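Local coordinates for protein isomaltodextranase (Arthrobacter globiformis, PDB 5AWO) that hydrolyses alpha-1,6-glucosidic linkages in polysaccharides such as dextran, releasing successive isomaltose units from the non-reducing chain ends, at residues A[19-27]-A[509-517]; A[546-557]-A[580-591]. All blocks are in the same frame, centred on the assembly; numbering follows the deposited sequence. Where two conformers were deposited one is given.

Contact 1: A[19-27]-A[509-517]; sequences APPLRLASR and SGSADPLVT
R23 and D513 meet as a salt bridge whose side chains run at about a right angle, with the guanidinium and carboxylate planes 55° apart. NH2 of R23 reaches OD1 of D513 on its syn side at 2.8 Å, tilted 18° from the guanidinium plane, and NE adds a weak bond to the same oxygen. A bend in the arginine chain at chi3 (-67°) folds the guanidinium back to the carboxylate; S511 O lies over one face of the guanidinium. A water in the guanidinium plane links NH2 to G510 O.

The carboxylate is shared: OD2 of D513 takes the backbone N of R23 at 2.7 Å from above its plane and a hydrogen bond from a second water. In return D513 N donates to R23 O at 3.1 Å, and a third water donates to both R23 O and D513 O. The backbones are thus tied both directly and through water, although the two chain directions diverge strongly and the pairing is confined to one residue on each side.

Apolar contacts flank these bonds. CD2 of L24 meets CD2 of L515 at 3.6 Å, the side chains crossing at about a right angle, while CD1 of L22 rests 4.0 Å from CB of L515. The methyls of A25 and A512 touch, CB to CB, at 3.7 Å.

Just beyond, R27 forms a salt bridge with D262, probably the catalytic proton donor. The arrangement is that of an interdomain linker: the N-terminal segment pinned to a loop of the CBM35-type beta-sandwich before it enters the TIM barrel of this GH27 enzyme.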
loop_
_atom_site.group_PDB
_atom_site.type_symbol
_atom_site.label_atom_id
_atom_site.label_comp_id
_atom_site.label_asym_id
_atom_site.label_seq_id
_atom_site.Cartn_x
_atom_site.Cartn_y
_atom_site.Cartn_z
ATOM N N ALA A 19 9.830 -15.474 24.190
ATOM C CA ALA A 19 8.868 -16.093 23.289
ATOM C C ALA A 19 9.516 -16.298 21.930
ATOM O O ALA A 19 10.406 -15.545 21.553
ATOM C CB ALA A 19 7.631 -15.214 23.153
ATOM N N PRO A 20 9.066 -17.310 21.182
ATOM C CA PRO A 20 9.527 -17.421 19.806
ATOM C C PRO A 20 8.907 -16.332 18.909
ATOM O O PRO A 20 7.913 -15.718 19.302
ATOM C CB PRO A 20 9.056 -18.804 19.367
ATOM C CG PRO A 20 8.020 -19.226 20.347
ATOM C CD PRO A 20 8.023 -18.291 21.515
ATOM N N PRO A 21 9.503 -16.097 17.731
ATOM C CA PRO A 21 8.904 -15.110 16.814
ATOM C C PRO A 21 7.522 -15.537 16.343
ATOM O O PRO A 21 7.224 -16.723 16.227
ATOM C CB PRO A 21 9.909 -15.058 15.660
ATOM C CG PRO A 21 10.578 -16.387 15.671
ATOM C CD PRO A 21 10.677 -16.753 17.129
ATOM N N LEU A 22 6.665 -14.550 16.078
ATOM C CA LEU A 22 5.382 -14.800 15.428
ATOM C C LEU A 22 5.623 -15.245 13.980
ATOM O O LEU A 22 6.592 -14.813 13.357
ATOM C CB LEU A 22 4.564 -13.505 15.409
ATOM C CG LEU A 22 4.089 -12.943 16.746
ATOM C CD1 LEU A 22 3.205 -11.735 16.493
ATOM C CD2 LEU A 22 3.335 -13.982 17.561
ATOM N N ARG A 23 4.770 -16.124 13.481
ATOM C CA ARG A 23 4.751 -16.511 12.080
ATOM C C ARG A 23 4.023 -15.436 11.260
ATOM O O ARG A 23 2.867 -15.108 11.562
ATOM C CB ARG A 23 4.002 -17.825 11.890
ATOM C CG ARG A 23 4.685 -19.038 12.527
ATOM C CD ARG A 23 3.797 -20.254 12.392
ATOM N NE ARG A 23 2.587 -20.098 13.201
ATOM C CZ ARG A 23 1.494 -20.845 13.105
ATOM N NH1 ARG A 23 1.409 -21.830 12.214
ATOM N NH2 ARG A 23 0.461 -20.593 13.905
ATOM N N LEU A 24 4.701 -14.950 10.232
ATOM C CA LEU A 24 4.160 -13.872 9.385
ATOM C C LEU A 24 3.629 -14.386 8.060
ATOM O O LEU A 24 4.046 -15.431 7.573
ATOM C CB LEU A 24 5.251 -12.845 9.127
ATOM C CG LEU A 24 5.887 -12.217 10.390
ATOM C CD1 LEU A 24 6.925 -11.176 10.028
ATOM C CD2 LEU A 24 4.828 -11.605 11.275
ATOM N N ALA A 25 2.710 -13.613 7.472
ATOM C CA ALA A 25 2.131 -13.911 6.182
ATOM C C ALA A 25 2.241 -12.725 5.200
ATOM O O ALA A 25 1.555 -12.712 4.181
ATOM C CB ALA A 25 0.685 -14.340 6.347
ATOM N N SER A 26 3.093 -11.752 5.510
ATOM C CA SER A 26 3.326 -10.630 4.601
ATOM C C SER A 26 4.794 -10.484 4.269
ATOM O O SER A 26 5.665 -10.945 5.023
ATOM C CB SER A 26 2.793 -9.337 5.214
ATOM O OG SER A 26 3.624 -8.866 6.269
ATOM N N ARG A 27 5.084 -9.863 3.135
ATOM C CA ARG A 27 6.457 -9.576 2.745
ATOM C C ARG A 27 7.167 -8.718 3.768
ATOM O O ARG A 27 8.372 -8.872 3.984
ATOM C CB ARG A 27 6.475 -8.898 1.368
ATOM C CG ARG A 27 7.786 -8.253 0.958
ATOM C CD ARG A 27 7.708 -7.782 -0.486
ATOM N NE ARG A 27 8.457 -6.578 -0.756
ATOM C CZ ARG A 27 9.714 -6.507 -1.179
ATOM N NH1 ARG A 27 10.259 -5.348 -1.403
ATOM N NH2 ARG A 27 10.449 -7.619 -1.366
ATOM N N SER A 509 -5.979 -19.413 12.504
ATOM C CA SER A 509 -6.790 -20.351 11.720
ATOM C C SER A 509 -5.971 -21.176 10.727
ATOM O O SER A 509 -6.420 -22.245 10.305
ATOM C CB SER A 509 -7.901 -19.608 10.969
ATOM O OG SER A 509 -8.873 -19.107 11.870
ATOM N N GLY A 510 -4.788 -20.682 10.349
ATOM C CA GLY A 510 -3.920 -21.377 9.398
ATOM C C GLY A 510 -2.446 -21.307 9.765
ATOM O O GLY A 510 -2.048 -21.739 10.847
ATOM N N SER A 511 -1.638 -20.756 8.860
ATOM C CA SER A 511 -0.184 -20.729 9.016
ATOM C C SER A 511 0.365 -19.395 9.533
ATOM O O SER A 511 1.582 -19.226 9.644
ATOM C CB SER A 511 0.478 -21.054 7.678
ATOM O OG SER A 511 0.233 -20.017 6.743
ATOM N N ALA A 512 -0.515 -18.440 9.825
ATOM C CA ALA A 512 -0.088 -17.144 10.350
ATOM C C ALA A 512 -0.637 -16.917 11.757
ATOM O O ALA A 512 -1.679 -17.446 12.130
ATOM C CB ALA A 512 -0.545 -16.018 9.434
ATOM N N ASP A 513 0.078 -16.111 12.512
ATOM C CA ASP A 513 -0.353 -15.701 13.828
ATOM C C ASP A 513 -1.049 -14.338 13.752
ATOM O O ASP A 513 -0.495 -13.392 13.199
ATOM C CB ASP A 513 0.851 -15.618 14.752
ATOM C CG ASP A 513 1.510 -16.978 14.962
ATOM O OD1 ASP A 513 0.772 -17.983 14.939
ATOM O OD2 ASP A 513 2.750 -17.011 15.076
ATOM N N PRO A 514 -2.237 -14.221 14.340
ATOM C CA PRO A 514 -2.886 -12.890 14.319
ATOM C C PRO A 514 -2.079 -11.857 15.074
ATOM O O PRO A 514 -1.471 -12.160 16.109
ATOM C CB PRO A 514 -4.226 -13.125 15.006
ATOM C CG PRO A 514 -4.320 -14.554 15.338
ATOM C CD PRO A 514 -3.017 -15.224 15.084
ATOM N N LEU A 515 -2.047 -10.630 14.557
ATOM C CA LEU A 515 -1.240 -9.589 15.158
ATOM C C LEU A 515 -1.780 -8.193 14.848
ATOM O O LEU A 515 -2.589 -8.009 13.926
ATOM C CB LEU A 515 0.236 -9.704 14.719
ATOM C CG LEU A 515 0.538 -9.599 13.201
ATOM C CD1 LEU A 515 0.577 -8.150 12.683
ATOM C CD2 LEU A 515 1.830 -10.327 12.817
ATOM N N VAL A 516 -1.280 -7.245 15.622
ATOM C CA VAL A 516 -1.514 -5.808 15.431
ATOM C C VAL A 516 -0.184 -5.108 15.499
ATOM O O VAL A 516 0.657 -5.405 16.360
ATOM C CB VAL A 516 -2.448 -5.212 16.498
ATOM C CG1 VAL A 516 -2.665 -3.718 16.278
ATOM C CG2 VAL A 516 -3.776 -5.936 16.498
ATOM N N THR A 517 0.042 -4.179 14.573
ATOM C CA THR A 517 1.280 -3.417 14.519
ATOM C C THR A 517 1.012 -1.929 14.645
ATOM O O THR A 517 0.154 -1.364 13.933
ATOM C CB THR A 517 2.076 -3.695 13.221
ATOM O OG1 THR A 517 2.440 -5.090 13.179
ATOM C CG2 THR A 517 3.301 -2.844 13.092
HETATM O O HOH W 1 0.995 -13.168 11.007
HETATM O O HOH W 2 3.475 -19.280 16.370
HETATM O O HOH W 3 -2.309 -21.488 13.975
#

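Contact 2: A[546-557]-A[580-591]; sequences VTAEKADRSTVD and ITLDAGLNLVTI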
loop_
_atom_site.group_PDB
_atom_site.type_symbol
_atom_site.label_atom_id
_atom_site.label_comp_id
_atom_site.label_asym_id
_atom_site.label_seq_id
_atom_site.Cartn_x
_atom_site.Cartn_y
_atom_site.Cartn_z
ATOM N N VAL A 546 4.958 -9.864 22.291
ATOM C CA VAL A 546 5.177 -8.441 22.002
ATOM C C VAL A 546 6.621 -8.218 21.589
ATOM O O VAL A 546 7.550 -8.671 22.271
ATOM C CB VAL A 546 4.839 -7.527 23.197
ATOM C CG1 VAL A 546 5.152 -6.061 22.878
ATOM C CG2 VAL A 546 3.378 -7.683 23.601
ATOM N N THR A 547 6.809 -7.543 20.454
ATOM C CA THR A 547 8.121 -7.122 20.020
ATOM C C THR A 547 8.164 -5.624 19.732
ATOM O O THR A 547 7.122 -4.974 19.513
ATOM C CB THR A 547 8.601 -7.859 18.749
ATOM O OG1 THR A 547 7.689 -7.636 17.646
ATOM C CG2 THR A 547 8.738 -9.338 18.981
ATOM N N ALA A 548 9.379 -5.089 19.770
ATOM C CA ALA A 548 9.710 -3.811 19.145
ATOM C C ALA A 548 10.858 -4.017 18.167
ATOM O O ALA A 548 11.799 -4.780 18.442
ATOM C CB ALA A 548 10.061 -2.763 20.192
ATOM N N GLU A 549 10.773 -3.353 17.000
ATOM C CA GLU A 549 11.725 -3.500 15.922
ATOM C C GLU A 549 11.959 -2.157 15.233
ATOM O O GLU A 549 11.071 -1.264 15.259
ATOM C CB GLU A 549 11.197 -4.476 14.858
ATOM C CG GLU A 549 11.079 -5.915 15.340
ATOM C CD GLU A 549 10.501 -6.871 14.305
ATOM O OE1 GLU A 549 10.039 -6.404 13.228
ATOM O OE2 GLU A 549 10.492 -8.098 14.548
ATOM N N LYS A 550 13.115 -2.037 14.596
ATOM C CA LYS A 550 13.369 -0.908 13.715
ATOM C C LYS A 550 12.599 -1.161 12.428
ATOM O O LYS A 550 12.067 -2.258 12.221
ATOM C CB LYS A 550 14.852 -0.762 13.391
ATOM C CG LYS A 550 15.763 -0.615 14.601
ATOM C CD LYS A 550 17.204 -0.518 14.151
ATOM C CE LYS A 550 17.584 0.888 13.706
ATOM N NZ LYS A 550 17.667 1.856 14.838
ATOM N N ALA A 551 12.546 -0.154 11.566
ATOM C CA ALA A 551 11.851 -0.300 10.269
ATOM C C ALA A 551 12.427 -1.436 9.431
ATOM O O ALA A 551 11.682 -2.109 8.711
ATOM C CB ALA A 551 11.866 1.003 9.504
ATOM N N ASP A 552 13.731 -1.709 9.569
ATOM C CA ASP A 552 14.377 -2.814 8.832
ATOM C C ASP A 552 14.187 -4.209 9.457
ATOM O O ASP A 552 14.798 -5.183 8.997
ATOM C CB ASP A 552 15.870 -2.515 8.575
ATOM C CG ASP A 552 16.756 -2.832 9.756
ATOM O OD1 ASP A 552 16.237 -2.997 10.877
ATOM O OD2 ASP A 552 17.995 -2.928 9.497
ATOM N N ARG A 553 13.340 -4.284 10.479
ATOM C CA ARG A 553 12.964 -5.514 11.212
ATOM C C ARG A 553 13.942 -5.889 12.333
ATOM O O ARG A 553 13.633 -6.805 13.084
ATOM C CB ARG A 553 12.737 -6.743 10.307
ATOM C CG ARG A 553 11.589 -6.585 9.310
ATOM C CD ARG A 553 11.571 -7.759 8.352
ATOM N NE ARG A 553 12.814 -7.800 7.611
ATOM C CZ ARG A 553 13.185 -6.897 6.705
ATOM N NH1 ARG A 553 12.388 -5.873 6.386
ATOM N NH2 ARG A 553 14.361 -7.037 6.099
ATOM N N SER A 554 15.036 -5.160 12.468
ATOM C CA SER A 554 16.017 -5.450 13.544
ATOM C C SER A 554 15.313 -5.396 14.892
ATOM O O SER A 554 14.598 -4.450 15.211
ATOM C CB SER A 554 17.148 -4.426 13.528
ATOM O OG SER A 554 17.923 -4.460 12.312
ATOM N N THR A 555 15.536 -6.405 15.737
ATOM C CA THR A 555 14.876 -6.480 17.026
ATOM C C THR A 555 15.394 -5.435 18.065
ATOM O O THR A 555 16.603 -5.340 18.280
ATOM C CB THR A 555 15.009 -7.922 17.559
ATOM O OG1 THR A 555 14.326 -8.816 16.662
ATOM C CG2 THR A 555 14.418 -8.053 18.907
ATOM N N VAL A 556 14.482 -4.652 18.646
ATOM C CA VAL A 556 14.746 -3.653 19.721
ATOM C C VAL A 556 14.366 -4.261 21.079
ATOM O O VAL A 556 15.036 -4.014 22.102
ATOM C CB VAL A 556 13.905 -2.334 19.539
ATOM C CG1 VAL A 556 14.149 -1.327 20.667
ATOM C CG2 VAL A 556 14.231 -1.656 18.228
ATOM N N ASP A 557 13.253 -4.985 21.100
ATOM C CA ASP A 557 12.806 -5.694 22.292
ATOM C C ASP A 557 12.075 -6.972 21.940
ATOM O O ASP A 557 11.591 -7.149 20.809
ATOM C CB ASP A 557 11.896 -4.817 23.130
ATOM C CG ASP A 557 11.824 -5.266 24.584
ATOM O OD1 ASP A 557 12.426 -6.321 24.916
ATOM O OD2 ASP A 557 11.195 -4.550 25.381
ATOM N N ILE A 580 8.833 -1.576 27.828
ATOM C CA ILE A 580 9.304 -1.927 26.511
ATOM C C ILE A 580 10.515 -1.056 26.203
ATOM O O ILE A 580 10.509 0.139 26.503
ATOM C CB ILE A 580 8.153 -1.772 25.483
ATOM C CG1 ILE A 580 8.521 -2.418 24.153
ATOM C CG2 ILE A 580 7.764 -0.309 25.310
ATOM C CD1 ILE A 580 7.333 -2.557 23.215
ATOM N N THR A 581 11.569 -1.655 25.669
ATOM C CA THR A 581 12.736 -0.899 25.255
ATOM C C THR A 581 12.473 -0.379 23.842
ATOM O O THR A 581 12.435 -1.180 22.910
ATOM C CB THR A 581 14.066 -1.704 25.380
ATOM O OG1 THR A 581 14.032 -2.946 24.647
ATOM C CG2 THR A 581 14.324 -2.029 26.854
ATOM N N LEU A 582 12.249 0.941 23.728
ATOM C CA LEU A 582 12.084 1.648 22.424
ATOM C C LEU A 582 13.306 2.518 22.140
ATOM O O LEU A 582 13.920 3.074 23.061
ATOM C CB LEU A 582 10.821 2.525 22.413
ATOM C CG LEU A 582 9.504 1.882 22.809
ATOM C CD1 LEU A 582 8.421 2.932 22.957
ATOM C CD2 LEU A 582 9.094 0.798 21.820
ATOM N N ASP A 583 13.676 2.632 20.866
ATOM C CA ASP A 583 14.827 3.425 20.457
ATOM C C ASP A 583 14.335 4.792 19.992
ATOM O O ASP A 583 13.142 4.968 19.771
ATOM C CB ASP A 583 15.656 2.702 19.364
ATOM C CG ASP A 583 16.577 1.594 19.921
ATOM O OD1 ASP A 583 16.721 1.500 21.150
ATOM O OD2 ASP A 583 17.208 0.808 19.134
ATOM N N ALA A 584 15.242 5.769 19.909
ATOM C CA ALA A 584 14.895 7.102 19.435
ATOM C C ALA A 584 14.344 6.965 18.020
ATOM O O ALA A 584 14.909 6.256 17.219
ATOM C CB ALA A 584 16.116 8.008 19.394
ATOM N N GLY A 585 13.267 7.667 17.740
ATOM C CA GLY A 585 12.709 7.692 16.401
ATOM C C GLY A 585 11.728 6.561 16.256
ATOM O O GLY A 585 11.003 6.261 17.192
ATOM N N LEU A 586 11.732 5.932 15.081
ATOM C CA LEU A 586 10.640 5.062 14.667
ATOM C C LEU A 586 10.827 3.638 15.166
ATOM O O LEU A 586 11.836 3.007 14.876
ATOM C CB LEU A 586 10.535 5.035 13.135
ATOM C CG LEU A 586 9.465 4.089 12.552
ATOM C CD1 LEU A 586 8.042 4.467 12.948
ATOM C CD2 LEU A 586 9.616 4.069 11.036
ATOM N N ASN A 587 9.807 3.143 15.854
ATOM C CA ASN A 587 9.757 1.753 16.272
ATOM C C ASN A 587 8.447 1.157 15.804
ATOM O O ASN A 587 7.410 1.830 15.849
ATOM C CB ASN A 587 9.829 1.633 17.812
ATOM C CG ASN A 587 11.123 2.174 18.380
ATOM O OD1 ASN A 587 12.129 1.444 18.508
ATOM N ND2 ASN A 587 11.125 3.468 18.676
ATOM N N LEU A 588 8.484 -0.106 15.400
ATOM C CA LEU A 588 7.269 -0.862 15.149
ATOM C C LEU A 588 7.007 -1.780 16.328
ATOM O O LEU A 588 7.839 -2.662 16.616
ATOM C CB LEU A 588 7.378 -1.672 13.857
ATOM C CG LEU A 588 7.420 -0.890 12.533
ATOM C CD1 LEU A 588 6.240 0.070 12.427
ATOM C CD2 LEU A 588 8.717 -0.138 12.309
ATOM N N VAL A 589 5.900 -1.561 17.015
ATOM C CA VAL A 589 5.526 -2.371 18.172
ATOM C C VAL A 589 4.413 -3.276 17.702
ATOM O O VAL A 589 3.321 -2.802 17.344
ATOM C CB VAL A 589 5.093 -1.493 19.368
ATOM C CG1 VAL A 589 4.646 -2.359 20.537
ATOM C CG2 VAL A 589 6.239 -0.589 19.802
ATOM N N THR A 590 4.701 -4.573 17.677
ATOM C CA THR A 590 3.782 -5.596 17.224
ATOM C C THR A 590 3.400 -6.519 18.377
ATOM O O THR A 590 4.280 -7.024 19.095
ATOM C CB THR A 590 4.381 -6.369 16.038
ATOM O OG1 THR A 590 4.527 -5.451 14.930
ATOM C CG2 THR A 590 3.530 -7.546 15.604
ATOM N N ILE A 591 2.103 -6.727 18.519
ATOM C CA ILE A 591 1.505 -7.624 19.519
ATOM C C ILE A 591 0.666 -8.649 18.783
ATOM O O ILE A 591 -0.177 -8.278 17.967
ATOM C CB ILE A 591 0.660 -6.865 20.584
ATOM C CG1 ILE A 591 -0.031 -7.854 21.535
ATOM C CG2 ILE A 591 -0.365 -5.923 19.945
ATOM C CD1 ILE A 591 -0.585 -7.220 22.807
HETATM O O HOH W 4 8.004 -5.379 16.065
HETATM O O HOH W 5 6.866 -5.644 13.485
HETATM O O HOH W 6 13.179 2.350 12.433
#
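The carboxylate of D557 is met from above its plane by T581 N, which binds OD2 at 2.9 Å, 40° out of that plane; the two side chains cross at about a right angle. T581 OG1 turns instead to V556 O, also at 2.9 Å. In the amide of N587, OD1 accepts from D583 N and meets CG2 of V556 at 3.8 Å, the V556 and N587 side chains again nearly perpendicular. V556 and D557 form a classic beta bulge opposite A548, whose O accepts both their backbone N atoms, in the CBM35-type beta-sandwich. Were D557 replaced by an alanine, T581 N would probably lose its acceptor, with the OG1 bond to V556 O as the remaining hydrogen bond from T581 to the bulge.

Strands 546-549 and 585-591 run antiparallel (161°), with T547-T590 and E549-L588 as hydrogen-bonded pairs. Between the sheets, CD1 of I580 lies 4.1 Å from both CB of A548 and CG1 of V546; its chi1 of -168°, with CG1 anti to the backbone N, carries it there. On the other face, T547 and T590 lie side by side, and E549 forms a salt bridge with R33. K550 to R553 make a type I turn, where CD2 of L588 packs 3.7 Å from CA of A551. A water there accepts from A551 N and donates to L586 O.

How the contacts relate
Both contacts use one antiparallel sheet of the carbohydrate-binding module, in which strands 515-522 and 585-592 are neighbours. They join directly: V516 N approaches I591 O at 2.8 Å, and T517 OG1 approaches T590 OG1 at 2.7 Å, both probable hydrogen bonds. Contact 1 lies nearer the surface, with five of its nine touching residues exposed, and relies on a salt bridge and bridging waters between an irregular N-terminal segment and a loop leading into strand 515-522. Contact 2 is more buried, eight of its eighteen touching residues against two of nine; regular strand pairing and aliphatic packing between the two sheets dominate. Contact 1 fastens a distant N-terminal linker, whereas contact 2 joins parts of the module with only 22 residues between them.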